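Local atomic coordinates of alanine racemase (Oenococcus oeni PSU-1, PDB entry 3HUR), a protein that belongs to the alanine racemase family of two-domain proteins, which join an N-terminal TIM-type barrel to a C-terminal domain rich in beta strands. Residues D102-I107 and L123-A128. Sequence-based numbering, arbitrary orientation.
Sequences DIVITI and LKVSLA
I105 and V125 pair in parallel across two neighbouring strands of the TIM-type barrel, 103-107 and 123-128, which helix 110-114 links as a beta-alpha-beta unit. Three direct backbone bonds define the register. I105 N donates to K124 O at 3.0 Å, S126 N to I105 O with a bent N-H...O angle of 131°, and I107 N to S126 O at a straighter 167°. I105 O also receives the CA-H of V125, K124 O that of V104 and S126 O that of T106, so each of the three carbonyls has a second, weaker donor. Where the strands splay at their start, a water completes the pattern: it donates to I103 O at 2.7 Å and accepts from K124 N. Beside it lies a long salt bridge, D102 OD1 to K124 NZ at 3.4 Å; OD1 lies alongside the end of the extended lysine chain, 3.1 Å from K124 CE, and does not face NZ end-on. With chi1 at -176°, D102 turns CG opposite its own N, which brings OD1 there. D102 itself closes a Schellman motif ending helix 95-100. On the face holding T106 and S126, T106 OG1 is satisfied by Y163 OH of strand 157-163. The other face is apolar: F98 touches I105 and L123, while F138 touches I107 and L127. There I107 crosses V125 obliquely, its CG1 3.7 Å from V125 CB, and its CD1 meets L127 CD1 at 3.9 Å.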
loop_
_atom_site.group_PDB
_atom_site.type_symbol
_atom_site.label_atom_id
_atom_site.label_comp_id
_atom_site.label_asym_id
_atom_site.label_seq_id
_atom_site.Cartn_x
_atom_site.Cartn_y
_atom_site.Cartn_z
ATOM N N ASP A 102 0.434 10.668 -42.896
ATOM C CA ASP A 102 -0.637 9.729 -43.248
ATOM C C ASP A 102 -1.359 9.230 -42.001
ATOM O O ASP A 102 -1.420 8.007 -41.734
ATOM C CB ASP A 102 -0.069 8.532 -43.999
ATOM C CG ASP A 102 -1.161 7.582 -44.480
ATOM O OD1 ASP A 102 -2.268 8.115 -44.794
ATOM O OD2 ASP A 102 -0.935 6.323 -44.562
ATOM N N ILE A 103 -1.854 10.180 -41.218
ATOM C CA ILE A 103 -2.555 9.874 -40.004
ATOM C C ILE A 103 -4.021 10.180 -40.172
ATOM O O ILE A 103 -4.384 11.301 -40.551
ATOM C CB ILE A 103 -2.020 10.720 -38.815
ATOM C CG1 ILE A 103 -0.546 10.381 -38.554
ATOM C CG2 ILE A 103 -2.888 10.516 -37.570
ATOM C CD1 ILE A 103 0.041 11.132 -37.389
ATOM N N VAL A 104 -4.855 9.186 -39.879
ATOM C CA VAL A 104 -6.282 9.366 -39.903
ATOM C C VAL A 104 -6.711 10.079 -38.649
ATOM O O VAL A 104 -6.238 9.762 -37.588
ATOM C CB VAL A 104 -7.009 8.011 -39.929
ATOM C CG1 VAL A 104 -8.532 8.212 -39.834
ATOM C CG2 VAL A 104 -6.622 7.216 -41.152
ATOM N N ILE A 105 -7.650 11.010 -38.752
ATOM C CA ILE A 105 -8.212 11.677 -37.576
ATOM C C ILE A 105 -9.743 11.539 -37.544
ATOM O O ILE A 105 -10.367 11.208 -38.550
ATOM C CB ILE A 105 -7.781 13.152 -37.472
ATOM C CG1 ILE A 105 -8.419 14.025 -38.557
ATOM C CG2 ILE A 105 -6.231 13.278 -37.527
ATOM C CD1 ILE A 105 -8.069 15.486 -38.386
ATOM N N THR A 106 -10.316 11.730 -36.355
ATOM C CA THR A 106 -11.739 11.631 -36.128
ATOM C C THR A 106 -12.397 12.990 -36.402
ATOM O O THR A 106 -11.831 14.033 -36.097
ATOM C CB THR A 106 -12.073 11.157 -34.691
ATOM O OG1 THR A 106 -12.117 9.728 -34.634
ATOM C CG2 THR A 106 -13.407 11.652 -34.261
ATOM N N ILE A 107 -13.574 12.957 -37.023
ATOM C CA ILE A 107 -14.356 14.145 -37.187
ATOM C C ILE A 107 -15.234 14.228 -35.954
ATOM O O ILE A 107 -16.033 13.324 -35.694
ATOM C CB ILE A 107 -15.261 14.116 -38.419
ATOM C CG1 ILE A 107 -14.448 13.875 -39.685
ATOM C CG2 ILE A 107 -15.979 15.447 -38.505
ATOM C CD1 ILE A 107 -15.256 13.922 -40.974
ATOM N N LEU A 123 -6.367 14.649 -46.536
ATOM C CA LEU A 123 -6.647 14.441 -45.119
ATOM C C LEU A 123 -7.609 13.285 -44.986
ATOM O O LEU A 123 -8.726 13.342 -45.524
ATOM C CB LEU A 123 -7.289 15.685 -44.497
ATOM C CG LEU A 123 -7.610 15.613 -42.994
ATOM C CD1 LEU A 123 -6.322 15.480 -42.149
ATOM C CD2 LEU A 123 -8.422 16.817 -42.529
ATOM N N LYS A 124 -7.186 12.245 -44.261
ATOM C CA LYS A 124 -8.025 11.063 -44.048
ATOM C C LYS A 124 -8.770 11.227 -42.716
ATOM O O LYS A 124 -8.143 11.516 -41.686
ATOM C CB LYS A 124 -7.187 9.807 -43.997
ATOM C CG LYS A 124 -6.233 9.668 -45.156
ATOM C CD LYS A 124 -5.526 8.334 -45.107
ATOM C CE LYS A 124 -4.865 7.989 -46.389
ATOM N NZ LYS A 124 -4.773 6.505 -46.421
ATOM N N VAL A 125 -10.094 11.040 -42.763
ATOM C CA VAL A 125 -10.984 11.411 -41.689
ATOM C C VAL A 125 -11.908 10.264 -41.391
ATOM O O VAL A 125 -12.148 9.445 -42.260
ATOM C CB VAL A 125 -11.812 12.667 -42.037
ATOM C CG1 VAL A 125 -10.893 13.891 -42.206
ATOM C CG2 VAL A 125 -12.677 12.429 -43.272
ATOM N N SER A 126 -12.397 10.195 -40.162
ATOM C CA SER A 126 -13.311 9.164 -39.735
ATOM C C SER A 126 -14.494 9.823 -39.108
ATOM O O SER A 126 -14.363 10.749 -38.339
ATOM C CB SER A 126 -12.703 8.242 -38.671
ATOM O OG SER A 126 -11.874 7.277 -39.266
ATOM N N LEU A 127 -15.656 9.278 -39.374
ATOM C CA LEU A 127 -16.871 9.894 -38.953
ATOM C C LEU A 127 -17.430 9.027 -37.852
ATOM O O LEU A 127 -17.693 7.834 -38.036
ATOM C CB LEU A 127 -17.790 9.937 -40.151
ATOM C CG LEU A 127 -19.031 10.787 -40.082
ATOM C CD1 LEU A 127 -18.661 12.247 -40.007
ATOM C CD2 LEU A 127 -19.766 10.462 -41.375
ATOM N N ALA A 128 -17.567 9.624 -36.682
ATOM C CA ALA A 128 -17.902 8.878 -35.494
ATOM C C ALA A 128 -19.376 9.038 -35.263
ATOM O O ALA A 128 -19.876 10.153 -35.220
ATOM C CB ALA A 128 -17.119 9.406 -34.303
HETATM O O HOH W 1 -4.454 12.284 -43.112
#